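Local coordinates for protein putative aminomethyltransferase (Leptospirillum rubarum, PDB 3TTG) that has no established substrate but probably binds folate and may transfer one-carbon units, like the glycine cleavage T-protein, at residues F157-S161 with L172-T176; E306-R312 with G324-K329; R86-D90 with E111-H115. One frame throughout, in Å; residues are numbered along the deposited sequence.

Contact 1 (F157-S161 with L172-T176); sequences FSGSS and LIHPT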
loop_
_atom_site.group_PDB
_atom_site.type_symbol
_atom_site.label_atom_id
_atom_site.label_comp_id
_atom_site.label_asym_id
_atom_site.label_seq_id
_atom_site.Cartn_x
_atom_site.Cartn_y
_atom_site.Cartn_z
ATOM N N PHE A 157 -14.614 2.989 15.455
ATOM C CA PHE A 157 -13.709 2.574 14.388
ATOM C C PHE A 157 -12.771 1.417 14.754
ATOM O O PHE A 157 -12.352 1.254 15.909
ATOM C CB PHE A 157 -12.872 3.788 13.958
ATOM C CG PHE A 157 -13.654 5.005 13.487
ATOM C CD1 PHE A 157 -13.984 5.163 12.152
ATOM C CD2 PHE A 157 -13.968 6.031 14.362
ATOM C CE1 PHE A 157 -14.611 6.330 11.700
ATOM C CE2 PHE A 157 -14.635 7.176 13.917
ATOM C CZ PHE A 157 -14.966 7.311 12.594
ATOM N N SER A 158 -12.396 0.638 13.715
ATOM C CA SER A 158 -11.490 -0.509 13.863
ATOM C C SER A 158 -10.820 -0.813 12.560
ATOM O O SER A 158 -11.248 -0.314 11.535
ATOM C CB SER A 158 -12.244 -1.752 14.349
ATOM O OG SER A 158 -13.336 -2.065 13.507
ATOM N N GLY A 159 -9.769 -1.630 12.614
ATOM C CA GLY A 159 -9.013 -2.064 11.444
ATOM C C GLY A 159 -9.892 -2.745 10.408
ATOM O O GLY A 159 -10.898 -3.337 10.764
ATOM N N SER A 160 -9.509 -2.688 9.145
ATOM C CA SER A 160 -10.215 -3.282 7.999
ATOM C C SER A 160 -11.665 -2.774 7.898
ATOM O O SER A 160 -12.583 -3.578 7.747
ATOM C CB SER A 160 -10.223 -4.815 8.093
ATOM O OG SER A 160 -8.928 -5.344 8.278
ATOM N N SER A 161 -11.880 -1.453 7.974
ATOM C CA SER A 161 -13.244 -0.937 7.913
ATOM C C SER A 161 -13.380 0.123 6.883
ATOM O O SER A 161 -12.411 0.807 6.518
ATOM C CB SER A 161 -13.730 -0.412 9.271
ATOM O OG SER A 161 -12.981 0.709 9.694
ATOM N N LEU A 172 -11.451 4.960 5.295
ATOM C CA LEU A 172 -10.855 3.651 5.097
ATOM C C LEU A 172 -9.889 3.414 6.246
ATOM O O LEU A 172 -8.895 4.175 6.360
ATOM C CB LEU A 172 -10.066 3.552 3.785
ATOM C CG LEU A 172 -10.802 3.562 2.417
ATOM C CD1 LEU A 172 -11.685 4.790 2.266
ATOM C CD2 LEU A 172 -9.799 3.545 1.278
ATOM N N ILE A 173 -10.085 2.351 7.025
ATOM C CA ILE A 173 -9.097 1.963 8.029
ATOM C C ILE A 173 -8.507 0.698 7.501
ATOM O O ILE A 173 -9.219 -0.294 7.366
ATOM C CB ILE A 173 -9.582 1.806 9.464
ATOM C CG1 ILE A 173 -10.442 2.968 9.954
ATOM C CG2 ILE A 173 -8.391 1.568 10.391
ATOM C CD1 ILE A 173 -9.860 4.219 9.944
ATOM N N HIS A 174 -7.236 0.721 7.183
ATOM C CA HIS A 174 -6.591 -0.449 6.602
ATOM C C HIS A 174 -6.567 -1.623 7.584
ATOM O O HIS A 174 -6.506 -1.433 8.815
ATOM C CB HIS A 174 -5.118 -0.142 6.226
ATOM C CG HIS A 174 -4.876 0.851 5.132
ATOM N ND1 HIS A 174 -3.687 0.867 4.440
ATOM C CD2 HIS A 174 -5.628 1.897 4.712
ATOM C CE1 HIS A 174 -3.747 1.920 3.629
ATOM N NE2 HIS A 174 -4.899 2.549 3.746
ATOM N N PRO A 175 -6.415 -2.843 7.080
ATOM C CA PRO A 175 -6.056 -3.952 7.994
ATOM C C PRO A 175 -4.716 -3.657 8.640
ATOM O O PRO A 175 -3.850 -3.011 8.018
ATOM C CB PRO A 175 -5.967 -5.179 7.079
ATOM C CG PRO A 175 -5.999 -4.687 5.733
ATOM C CD PRO A 175 -6.441 -3.278 5.676
ATOM N N THR A 176 -4.530 -4.071 9.895
ATOM C CA THR A 176 -3.257 -3.792 10.582
ATOM C C THR A 176 -2.146 -4.732 10.040
ATOM O O THR A 176 -1.006 -4.320 10.077
ATOM C CB THR A 176 -3.434 -3.876 12.069
ATOM O OG1 THR A 176 -3.971 -5.171 12.367
ATOM C CG2 THR A 176 -4.360 -2.760 12.588
#

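Contact 2 (E306-R312 with G324-K329); sequences EAGILTR and GLGYIK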
loop_
_atom_site.group_PDB
_atom_site.type_symbol
_atom_site.label_atom_id
_atom_site.label_comp_id
_atom_site.label_asym_id
_atom_site.label_seq_id
_atom_site.Cartn_x
_atom_site.Cartn_y
_atom_site.Cartn_z
ATOM N N GLU A 306 23.546 -11.611 -10.728
ATOM C CA GLU A 306 22.385 -10.856 -10.262
ATOM C C GLU A 306 21.743 -11.633 -9.091
ATOM O O GLU A 306 21.610 -12.865 -9.189
ATOM C CB GLU A 306 21.409 -10.671 -11.432
ATOM C CG GLU A 306 21.944 -9.768 -12.524
ATOM C CD GLU A 306 21.001 -9.436 -13.666
ATOM O OE1 GLU A 306 19.893 -10.014 -13.733
ATOM O OE2 GLU A 306 21.411 -8.646 -14.543
ATOM N N ALA A 307 21.483 -10.938 -7.950
ATOM C CA ALA A 307 20.943 -11.543 -6.739
ATOM C C ALA A 307 19.564 -11.005 -6.388
ATOM O O ALA A 307 18.866 -11.621 -5.591
ATOM C CB ALA A 307 21.882 -11.288 -5.569
ATOM N N GLY A 308 19.220 -9.854 -6.938
ATOM C CA GLY A 308 17.959 -9.199 -6.686
ATOM C C GLY A 308 17.877 -7.820 -7.283
ATOM O O GLY A 308 18.698 -7.426 -8.123
ATOM N N ILE A 309 16.941 -7.042 -6.732
ATOM C CA ILE A 309 16.684 -5.689 -7.162
ATOM C C ILE A 309 16.238 -4.875 -5.982
ATOM O O ILE A 309 15.431 -5.313 -5.152
ATOM C CB ILE A 309 15.638 -5.587 -8.312
ATOM C CG1 ILE A 309 14.456 -6.441 -8.004
ATOM C CG2 ILE A 309 16.239 -5.981 -9.681
ATOM C CD1 ILE A 309 13.479 -6.536 -9.115
ATOM N N LEU A 310 16.682 -3.638 -5.985
ATOM C CA LEU A 310 16.296 -2.625 -5.019
ATOM C C LEU A 310 15.313 -1.721 -5.736
ATOM O O LEU A 310 15.650 -1.131 -6.773
ATOM C CB LEU A 310 17.542 -1.897 -4.575
ATOM C CG LEU A 310 17.406 -0.892 -3.474
ATOM C CD1 LEU A 310 17.070 -1.588 -2.128
ATOM C CD2 LEU A 310 18.735 -0.054 -3.363
ATOM N N THR A 311 14.122 -1.526 -5.144
ATOM C CA THR A 311 13.030 -0.819 -5.830
ATOM C C THR A 311 12.802 0.565 -5.296
ATOM O O THR A 311 12.300 1.431 -6.042
ATOM C CB THR A 311 11.760 -1.676 -5.852
ATOM O OG1 THR A 311 11.382 -2.103 -4.558
ATOM C CG2 THR A 311 11.878 -2.903 -6.738
ATOM N N ARG A 312 13.162 0.821 -4.035
ATOM C CA ARG A 312 13.056 2.149 -3.468
ATOM C C ARG A 312 13.878 2.233 -2.231
ATOM O O ARG A 312 14.159 1.201 -1.552
ATOM C CB ARG A 312 11.588 2.617 -3.172
ATOM C CG ARG A 312 10.930 2.129 -1.872
ATOM C CD ARG A 312 9.592 2.792 -1.670
ATOM N NE ARG A 312 9.097 2.678 -0.291
ATOM C CZ ARG A 312 8.110 1.893 0.140
ATOM N NH1 ARG A 312 7.446 1.120 -0.701
ATOM N NH2 ARG A 312 7.720 1.954 1.386
ATOM N N GLY A 324 15.760 0.357 2.516
ATOM C CA GLY A 324 15.007 0.191 1.284
ATOM C C GLY A 324 14.267 -1.097 1.164
ATOM O O GLY A 324 14.340 -1.966 2.032
ATOM N N LEU A 325 13.495 -1.190 0.109
ATOM C CA LEU A 325 12.733 -2.379 -0.208
ATOM C C LEU A 325 13.127 -2.860 -1.616
ATOM O O LEU A 325 13.586 -2.088 -2.476
ATOM C CB LEU A 325 11.235 -2.067 -0.154
ATOM C CG LEU A 325 10.531 -1.697 1.149
ATOM C CD1 LEU A 325 8.993 -1.527 0.864
ATOM C CD2 LEU A 325 10.770 -2.741 2.239
ATOM N N GLY A 326 12.878 -4.111 -1.846
ATOM C CA GLY A 326 13.112 -4.738 -3.122
ATOM C C GLY A 326 12.843 -6.216 -3.104
ATOM O O GLY A 326 12.113 -6.709 -2.246
ATOM N N TYR A 327 13.462 -6.924 -4.031
ATOM C CA TYR A 327 13.216 -8.349 -4.226
ATOM C C TYR A 327 14.514 -9.056 -4.155
ATOM O O TYR A 327 15.496 -8.591 -4.758
ATOM C CB TYR A 327 12.505 -8.614 -5.587
ATOM C CG TYR A 327 11.084 -8.132 -5.544
ATOM C CD1 TYR A 327 10.059 -8.966 -5.116
ATOM C CD2 TYR A 327 10.762 -6.834 -5.899
ATOM C CE1 TYR A 327 8.785 -8.472 -4.889
ATOM C CE2 TYR A 327 9.459 -6.360 -5.788
ATOM C CZ TYR A 327 8.475 -7.183 -5.278
ATOM O OH TYR A 327 7.172 -6.789 -5.216
ATOM N N ILE A 328 14.540 -10.183 -3.416
ATOM C CA ILE A 328 15.753 -10.977 -3.265
ATOM C C ILE A 328 15.511 -12.394 -3.771
ATOM O O ILE A 328 14.509 -13.015 -3.411
ATOM C CB ILE A 328 16.245 -10.931 -1.765
ATOM C CG1 ILE A 328 17.719 -11.340 -1.613
ATOM C CG2 ILE A 328 15.398 -11.760 -0.849
ATOM C CD1 ILE A 328 18.664 -10.410 -2.226
ATOM N N LYS A 329 16.459 -12.921 -4.547
ATOM C CA LYS A 329 16.416 -14.319 -4.985
ATOM C C LYS A 329 16.577 -15.210 -3.755
ATOM O O LYS A 329 17.164 -14.791 -2.758
ATOM C CB LYS A 329 17.481 -14.643 -6.060
ATOM C CG LYS A 329 17.221 -13.983 -7.368
ATOM C CD LYS A 329 18.338 -14.339 -8.374
ATOM C CE LYS A 329 18.069 -13.590 -9.646
ATOM N NZ LYS A 329 19.012 -13.937 -10.700
#

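Contact 3 (R86-D90 with E111-H115); sequences RILFD and EFVNH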
loop_
_atom_site.group_PDB
_atom_site.type_symbol
_atom_site.label_atom_id
_atom_site.label_comp_id
_atom_site.label_asym_id
_atom_site.label_seq_id
_atom_site.Cartn_x
_atom_site.Cartn_y
_atom_site.Cartn_z
ATOM N N ARG A 86 0.498 -11.139 -13.338
ATOM C CA ARG A 86 1.321 -10.001 -12.940
ATOM C C ARG A 86 0.390 -8.862 -12.492
ATOM O O ARG A 86 -0.737 -8.745 -12.959
ATOM C CB ARG A 86 2.224 -9.530 -14.081
ATOM C CG ARG A 86 3.198 -10.574 -14.637
ATOM C CD ARG A 86 4.303 -10.803 -13.620
ATOM N NE ARG A 86 5.384 -11.683 -14.114
ATOM C CZ ARG A 86 6.410 -11.294 -14.870
ATOM N NH1 ARG A 86 6.505 -10.026 -15.280
ATOM N NH2 ARG A 86 7.340 -12.168 -15.239
ATOM N N ILE A 87 0.882 -8.043 -11.599
ATOM C CA ILE A 87 0.116 -6.970 -10.985
ATOM C C ILE A 87 -0.052 -5.791 -11.937
ATOM O O ILE A 87 0.932 -5.184 -12.329
ATOM C CB ILE A 87 0.797 -6.492 -9.677
ATOM C CG1 ILE A 87 0.897 -7.644 -8.572
ATOM C CG2 ILE A 87 0.101 -5.193 -9.117
ATOM C CD1 ILE A 87 1.891 -7.254 -7.487
ATOM N N LEU A 88 -1.294 -5.386 -12.187
ATOM C CA LEU A 88 -1.578 -4.176 -12.953
ATOM C C LEU A 88 -1.913 -3.087 -12.024
ATOM O O LEU A 88 -1.420 -1.994 -12.187
ATOM C CB LEU A 88 -2.733 -4.364 -13.943
ATOM C CG LEU A 88 -2.533 -5.435 -15.016
ATOM C CD1 LEU A 88 -3.767 -5.542 -15.889
ATOM C CD2 LEU A 88 -1.283 -5.110 -15.904
ATOM N N PHE A 89 -2.773 -3.357 -11.042
ATOM C CA PHE A 89 -3.171 -2.380 -10.008
ATOM C C PHE A 89 -3.423 -3.063 -8.683
ATOM O O PHE A 89 -3.670 -4.250 -8.629
ATOM C CB PHE A 89 -4.498 -1.652 -10.435
ATOM C CG PHE A 89 -4.494 -1.048 -11.814
ATOM C CD1 PHE A 89 -3.888 0.186 -12.046
ATOM C CD2 PHE A 89 -5.016 -1.743 -12.898
ATOM C CE1 PHE A 89 -3.756 0.686 -13.330
ATOM C CE2 PHE A 89 -4.933 -1.208 -14.202
ATOM C CZ PHE A 89 -4.252 -0.033 -14.416
ATOM N N ASP A 90 -3.430 -2.283 -7.607
ATOM C CA ASP A 90 -3.961 -2.702 -6.338
ATOM C C ASP A 90 -5.157 -1.759 -6.084
ATOM O O ASP A 90 -5.306 -0.777 -6.775
ATOM C CB ASP A 90 -2.930 -2.725 -5.197
ATOM C CG ASP A 90 -2.427 -1.363 -4.734
ATOM O OD1 ASP A 90 -2.818 -0.369 -5.319
ATOM O OD2 ASP A 90 -1.753 -1.302 -3.711
ATOM N N GLU A 111 -6.515 5.003 -16.506
ATOM C CA GLU A 111 -6.038 3.658 -16.832
ATOM C C GLU A 111 -6.814 2.576 -16.041
ATOM O O GLU A 111 -7.103 1.516 -16.590
ATOM C CB GLU A 111 -4.542 3.520 -16.588
ATOM C CG GLU A 111 -3.708 4.520 -17.376
ATOM C CD GLU A 111 -3.411 5.894 -16.779
ATOM O OE1 GLU A 111 -4.133 6.357 -15.862
ATOM O OE2 GLU A 111 -2.493 6.553 -17.315
ATOM N N PHE A 112 -7.117 2.822 -14.769
ATOM C CA PHE A 112 -7.893 1.893 -13.947
ATOM C C PHE A 112 -9.318 1.753 -14.465
ATOM O O PHE A 112 -9.795 0.652 -14.559
ATOM C CB PHE A 112 -7.911 2.286 -12.470
ATOM C CG PHE A 112 -8.619 1.255 -11.610
ATOM C CD1 PHE A 112 -8.011 0.054 -11.298
ATOM C CD2 PHE A 112 -9.883 1.517 -11.072
ATOM C CE1 PHE A 112 -8.655 -0.889 -10.489
ATOM C CE2 PHE A 112 -10.529 0.580 -10.274
ATOM C CZ PHE A 112 -9.899 -0.605 -9.947
ATOM N N VAL A 113 -9.994 2.845 -14.793
ATOM C CA VAL A 113 -11.354 2.808 -15.325
ATOM C C VAL A 113 -11.362 2.073 -16.677
ATOM O O VAL A 113 -12.233 1.223 -16.896
ATOM C CB VAL A 113 -11.942 4.226 -15.376
ATOM C CG1 VAL A 113 -13.207 4.290 -16.234
ATOM C CG2 VAL A 113 -12.267 4.688 -13.953
ATOM N N ASN A 114 -10.361 2.331 -17.535
ATOM C CA ASN A 114 -10.226 1.627 -18.814
ATOM C C ASN A 114 -10.050 0.116 -18.618
ATOM O O ASN A 114 -10.537 -0.680 -19.420
ATOM C CB ASN A 114 -9.042 2.196 -19.647
ATOM C CG ASN A 114 -9.307 3.585 -20.226
ATOM O OD1 ASN A 114 -10.451 4.027 -20.360
ATOM N ND2 ASN A 114 -8.257 4.300 -20.603
ATOM N N HIS A 115 -9.303 -0.267 -17.631
ATOM C CA HIS A 115 -9.125 -1.701 -17.284
ATOM C C HIS A 115 -10.434 -2.335 -16.870
ATOM O O HIS A 115 -10.820 -3.342 -17.447
ATOM C CB HIS A 115 -8.111 -1.886 -16.188
ATOM C CG HIS A 115 -7.879 -3.331 -15.811
ATOM N ND1 HIS A 115 -7.133 -4.169 -16.606
ATOM C CD2 HIS A 115 -8.336 -4.039 -14.744
ATOM C CE1 HIS A 115 -7.176 -5.363 -16.022
ATOM N NE2 HIS A 115 -7.899 -5.334 -14.904
#

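Contact 1 (F157-S161 with L172-T176)
Ile173 packs against the turn Ser158-Ser160 that leads into the strand at Ser161, and its side chain can be followed atom by atom. CB sits 3.4 Å from Ser158 O. At the branch, CG2 lies against the bare Gly159 CA (3.8 Å), while CG1 runs beside the hydroxyl, 3.4 Å from Ser161 OG. The tip, CD1, is not among the atoms that meet the turn; Ile173 also packs on Leu149 of helix 145-152. Ser161 OG stands between its own backbone N and carbonyl carbon (chi1 65°), and from there donates to Ser158 O at 2.7 Å, almost in line with that carbonyl. The main chains join as an antiparallel hydrogen-bonded pair: Ile173 N reaches Ser161 O at 2.8 Å and 173°, and Ser161 N answers to Ile173 O in the carbonyl plane, on a lone pair. Ser160, with positive phi, is the extra residue of a G1 beta bulge; its N makes a weak bond to His174 O, and its OG sits 3.2 Å from Pro175 CB. Ser160 and the strand also pair outward, with Leu75 and Asp189. Beside the isoleucine, then, backbone bonds satisfy the main chain, and the buried Ser161 hydroxyl is satisfied locally by Ser158 O.

Contact 2 (E306-R312 with G324-K329)
Leu325 O receives two backbone N-H groups from the facing strand, Thr311 N at 2.8 Å and, weakly, Arg312 N at 3.3 Å, and so marks a classic beta bulge that shifts the antiparallel register by one. Arg312 O is paired in turn with Leu325 N. Further along, Ile309 and Tyr327 form a hydrogen-bonded pair in which each N-H meets the other's carbonyl in its plane, the shorter bond being Tyr327 N to Ile309 O at 2.8 Å. The latter oxygen also has Gly326 CA 3.1 Å away in a CA-H...O contact, the backbones coming close here because Gly326 has no side chain. Ala307 O accepts Lys329 N, and the extended lysine runs back along the start of strand 306-316, past Ala307 O, until NZ donates a hydrogen bond to Glu306 O (3.2 Å) from above the carbonyl plane; the Glu306 carboxylate does not touch the ammonium group. Among the side chains, Leu325 CD1 lies over one face of the Arg312 guanidinium, 3.3 Å above its plane and offset toward the rim, and Thr311 CG2 comes to the edge of the Tyr327 ring. Glu236 pairs with Arg312 NH1 in a salt bridge and is hydrogen-bonded to Thr311 OG1 and, through its backbone O, to Tyr327 OH, while Arg312 NH2 goes to Ile230 O and Thr226 OG1. This hairpin lies within the C-terminal barrel sheet, strand 296-299 pairing with the edge of 306-316 away from 321-329, and strand 277-284 with 321-329, while Ile328 packs on Leu339 of strand 338-340.

Contact 3 (R86-D90 with E111-H115)
Phe89 and Phe112 form a T-shaped pair, the edge of Phe112 directed at the face of Phe89, with ring centroids 5.5 Å apart and planes at 85°. The touching atom is Phe112 CD1, which stands over the inner end of the other ring, 3.7 Å from Phe89 CG. Phe112 CG is anti to its backbone nitrogen (chi1 -175°), an arrangement that sends the ring outward from the helix, leaning toward its C-terminal end, and brings the CD1 edge to Phe89. The second aromatic pair is less regular: the Phe89 and His115 rings meet obliquely, planes at 56°, their side chains running antiparallel alongside each other.

Plain van der Waals packing fills in the rest. Phe89 CE2 rests 3.8 Å from His115 CB, and Phe89 CZ approaches the helix backbone at 3.9 Å from Glu111 O, a carbonyl already used by His115 N in the helix. Leu88 crosses His115 at about a right angle, its CD1 meeting the imidazole at CE1, 3.4 Å away. If Phe89 were an alanine, the edge of Phe112 would probably lose the face it points at, and a gap would open beside His115 CB and Glu111 O.

Polar bonds play no part across this interface, a small example of a helix docked here mainly through aromatic and apolar packing. Helix 109-118 is set against the start of strand 87-96, where Leu88 and Phe89 form a classic beta bulge opposite Phe80 of strand 75-81. Phe80 also meets Phe112 edge-to-face, and Phe112 reaches on to Ile48 of strand 48-51, so the helix spans several strands of the five-stranded antiparallel sheet.

The three contacts follow one another along the chain, contact 3 first, and none touches another. Contacts 1 and 3 both fall in the aminomethyltransferase folate-binding domain; their centres are 23 Å apart, yet strand 87-96 connects them, since its Trp92 packs on Leu172 and Pro175. Contact 2 belongs to the C-terminal barrel domain, with its centre 29 Å from that of contact 1, on the opposite side of the chain's centre. Its nearest atoms come to about 6 Å from contact 3, and Phe241 bridges the gap by stacking on Tyr327 and bonding through its backbone to Ile87. The contacts thus fall in both domains, with contacts 2 and 3 making the closest approach.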